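PDB 6B71: purine nucleoside phosphorylase from Schistosoma mansoni, which catalyses the reversible phosphorolysis of purine nucleosides such as inosine and guanosine, giving the free base and ribose 1-phosphate. Local coordinates for residues V112-N117 and M275-I280. Residues are numbered along the deposited sequence; the frame is centred on the assembly and turned at random.
Sequences VLLITN and MWFKEI. With A5H (3-(4-chlorophenyl)-5,6-dihydroimidazo[2,1-b][1,3]thiazole), chain G.
T116 OG1 is hydrogen-bonded to two groups, G34 N and the OH of the modified residue CME at position 33. With chi1 at 61°, OG1 stands over T116's own backbone, flanked by its N and C. That leaves the methyl branch for the helix, and T116 CG2 lies 3.4 Å from F277 CZ. The methyl meets the far end of the ring obliquely, with F277 CE2 at 3.7 Å. L114 runs past F277 in the opposite direction. L114 CB is 3.8 Å from F277 CE2, and L114 CD1 is 4.2 Å from F277 CD2. The same L114 CD1 reaches I280 CG2, also at 4.2 Å. No hydrogen bond crosses; the contact is apolar and buried. Strand 112-121 belongs to the central mixed sheet of the nucleoside phosphorylase fold. Helix 259-283 packs on it nearly antiparallel, the axes of the two segments at 170°. L238 and V240 of the adjacent parallel strand 236-246 extend the sheet surface beneath I280 and F277. I280 CD1 lies over one face of the W276 ring, offset toward its rim. W276 NE1 hydrogen-bonds to A176 O. The chlorophenyl ring of A5H passes M275 O and E279 CB, its CL 3.4 Å from W276 N.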
loop_
_atom_site.group_PDB
_atom_site.type_symbol
_atom_site.label_atom_id
_atom_site.label_comp_id
_atom_site.label_asym_id
_atom_site.label_seq_id
_atom_site.Cartn_x
_atom_site.Cartn_y
_atom_site.Cartn_z
ATOM N N VAL A 112 -7.712 23.739 17.235
ATOM C CA VAL A 112 -7.642 23.972 15.792
ATOM C C VAL A 112 -6.198 23.771 15.337
ATOM O O VAL A 112 -5.280 24.326 15.954
ATOM C CB VAL A 112 -8.098 25.402 15.435
ATOM C CG1 VAL A 112 -7.854 25.714 13.942
ATOM C CG2 VAL A 112 -9.552 25.608 15.801
ATOM N N LEU A 113 -6.002 23.037 14.232
ATOM C CA LEU A 113 -4.687 22.795 13.632
ATOM C C LEU A 113 -4.684 23.341 12.206
ATOM O O LEU A 113 -5.548 22.957 11.400
ATOM C CB LEU A 113 -4.365 21.299 13.633
ATOM C CG LEU A 113 -3.090 20.792 12.936
ATOM C CD1 LEU A 113 -1.792 21.348 13.568
ATOM C CD2 LEU A 113 -3.064 19.258 12.942
ATOM N N LEU A 114 -3.731 24.239 11.903
ATOM C CA LEU A 114 -3.546 24.826 10.572
ATOM C C LEU A 114 -2.299 24.225 9.922
ATOM O O LEU A 114 -1.232 24.218 10.538
ATOM C CB LEU A 114 -3.407 26.365 10.649
ATOM C CG LEU A 114 -4.419 27.161 11.507
ATOM C CD1 LEU A 114 -4.108 28.659 11.509
ATOM C CD2 LEU A 114 -5.820 26.916 10.955
ATOM N N ILE A 115 -2.420 23.763 8.663
ATOM C CA ILE A 115 -1.364 23.011 7.973
ATOM C C ILE A 115 -1.152 23.569 6.564
ATOM O O ILE A 115 -2.126 23.842 5.850
ATOM C CB ILE A 115 -1.699 21.507 7.865
ATOM C CG1 ILE A 115 -2.038 20.879 9.211
ATOM C CG2 ILE A 115 -0.515 20.774 7.251
ATOM C CD1 ILE A 115 -2.673 19.443 9.083
ATOM N N THR A 116 0.117 23.712 6.141
ATOM C CA THR A 116 0.438 24.012 4.737
ATOM C C THR A 116 1.392 22.948 4.183
ATOM O O THR A 116 2.102 22.268 4.929
ATOM C CB THR A 116 1.047 25.417 4.549
ATOM O OG1 THR A 116 2.285 25.547 5.276
ATOM C CG2 THR A 116 0.079 26.519 5.016
ATOM N N ASN A 117 1.400 22.800 2.852
ATOM C CA ASN A 117 2.291 21.867 2.183
ATOM C C ASN A 117 2.527 22.355 0.755
ATOM O O ASN A 117 1.851 23.275 0.274
ATOM C CB ASN A 117 1.725 20.426 2.199
ATOM C CG ASN A 117 0.408 20.277 1.427
ATOM O OD1 ASN A 117 0.356 20.533 0.241
ATOM N ND2 ASN A 117 -0.623 19.734 2.085
ATOM N N MET A 275 1.190 36.326 5.695
ATOM C CA MET A 275 0.180 37.338 6.014
ATOM C C MET A 275 -1.217 36.736 6.080
ATOM O O MET A 275 -2.024 37.115 6.940
ATOM C CB MET A 275 0.215 38.455 4.968
ATOM C CG MET A 275 1.513 39.185 4.927
ATOM S SD MET A 275 1.504 40.509 3.696
ATOM C CE MET A 275 3.255 40.839 3.560
ATOM N N TRP A 276 -1.525 35.818 5.162
ATOM C CA TRP A 276 -2.836 35.165 5.119
ATOM C C TRP A 276 -3.095 34.370 6.399
ATOM O O TRP A 276 -4.159 34.495 7.029
ATOM C CB TRP A 276 -2.865 34.243 3.904
ATOM C CG TRP A 276 -4.181 33.679 3.462
ATOM C CD1 TRP A 276 -5.432 34.070 3.844
ATOM C CD2 TRP A 276 -4.363 32.630 2.507
ATOM N NE1 TRP A 276 -6.382 33.330 3.179
ATOM C CE2 TRP A 276 -5.749 32.440 2.349
ATOM C CE3 TRP A 276 -3.480 31.833 1.761
ATOM C CZ2 TRP A 276 -6.275 31.494 1.485
ATOM C CZ3 TRP A 276 -4.005 30.891 0.902
ATOM C CH2 TRP A 276 -5.387 30.720 0.776
ATOM N N PHE A 277 -2.125 33.553 6.801
ATOM C CA PHE A 277 -2.312 32.705 7.981
ATOM C C PHE A 277 -2.288 33.538 9.263
ATOM O O PHE A 277 -2.979 33.189 10.223
ATOM C CB PHE A 277 -1.272 31.572 8.006
ATOM C CG PHE A 277 -1.763 30.297 7.324
ATOM C CD1 PHE A 277 -2.172 30.335 6.010
ATOM C CD2 PHE A 277 -1.869 29.124 8.006
ATOM C CE1 PHE A 277 -2.646 29.216 5.369
ATOM C CE2 PHE A 277 -2.338 27.976 7.360
ATOM C CZ PHE A 277 -2.744 28.058 6.034
ATOM N N LYS A 278 -1.540 34.651 9.302
ATOM C CA LYS A 278 -1.633 35.523 10.469
ATOM C C LYS A 278 -3.050 36.059 10.625
ATOM O O LYS A 278 -3.583 36.103 11.741
ATOM C CB LYS A 278 -0.623 36.671 10.379
ATOM C CG LYS A 278 -0.701 37.647 11.561
ATOM C CD LYS A 278 0.638 38.315 11.858
ATOM C CE LYS A 278 0.927 39.442 10.920
ATOM N NZ LYS A 278 2.121 40.242 11.375
ATOM N N GLU A 279 -3.683 36.460 9.516
ATOM C CA GLU A 279 -5.041 36.991 9.573
ATOM C C GLU A 279 -6.060 35.903 9.928
ATOM O O GLU A 279 -7.010 36.164 10.679
ATOM C CB GLU A 279 -5.384 37.671 8.243
ATOM C CG GLU A 279 -6.738 38.374 8.196
ATOM C CD GLU A 279 -6.834 39.642 9.043
ATOM O OE1 GLU A 279 -5.844 40.077 9.678
ATOM O OE2 GLU A 279 -7.930 40.230 9.054
ATOM N N ILE A 280 -5.893 34.684 9.391
ATOM C CA ILE A 280 -6.761 33.559 9.762
ATOM C C ILE A 280 -6.693 33.303 11.269
ATOM O O ILE A 280 -7.721 33.143 11.939
ATOM C CB ILE A 280 -6.372 32.296 8.961
ATOM C CG1 ILE A 280 -6.749 32.453 7.479
ATOM C CG2 ILE A 280 -7.026 31.044 9.547
ATOM C CD1 ILE A 280 -6.121 31.396 6.568
HETATM C C10 A5H G . -3.617 43.154 8.217
HETATM C C9 A5H G . -3.471 44.270 9.208
HETATM C C8 A5H G . -4.555 45.232 7.413
HETATM C C7 A5H G . -5.106 44.709 4.901
HETATM C C4 A5H G . -3.589 42.013 3.574
HETATM C C5 A5H G . -3.282 40.845 3.084
HETATM C C6 A5H G . -4.526 43.464 5.498
HETATM C C3 A5H G . -4.206 42.096 4.948
HETATM C C2 A5H G . -4.408 41.020 5.686
HETATM C C1 A5H G . -4.052 39.654 5.107
HETATM CL CL A5H G . -3.074 38.072 3.120
HETATM C C A5H G . -3.531 39.596 3.899
HETATM N N1 A5H G . -4.164 43.858 7.176
HETATM N N A5H G . -4.255 45.451 8.675
HETATM S S A5H G . -5.093 45.717 6.099
#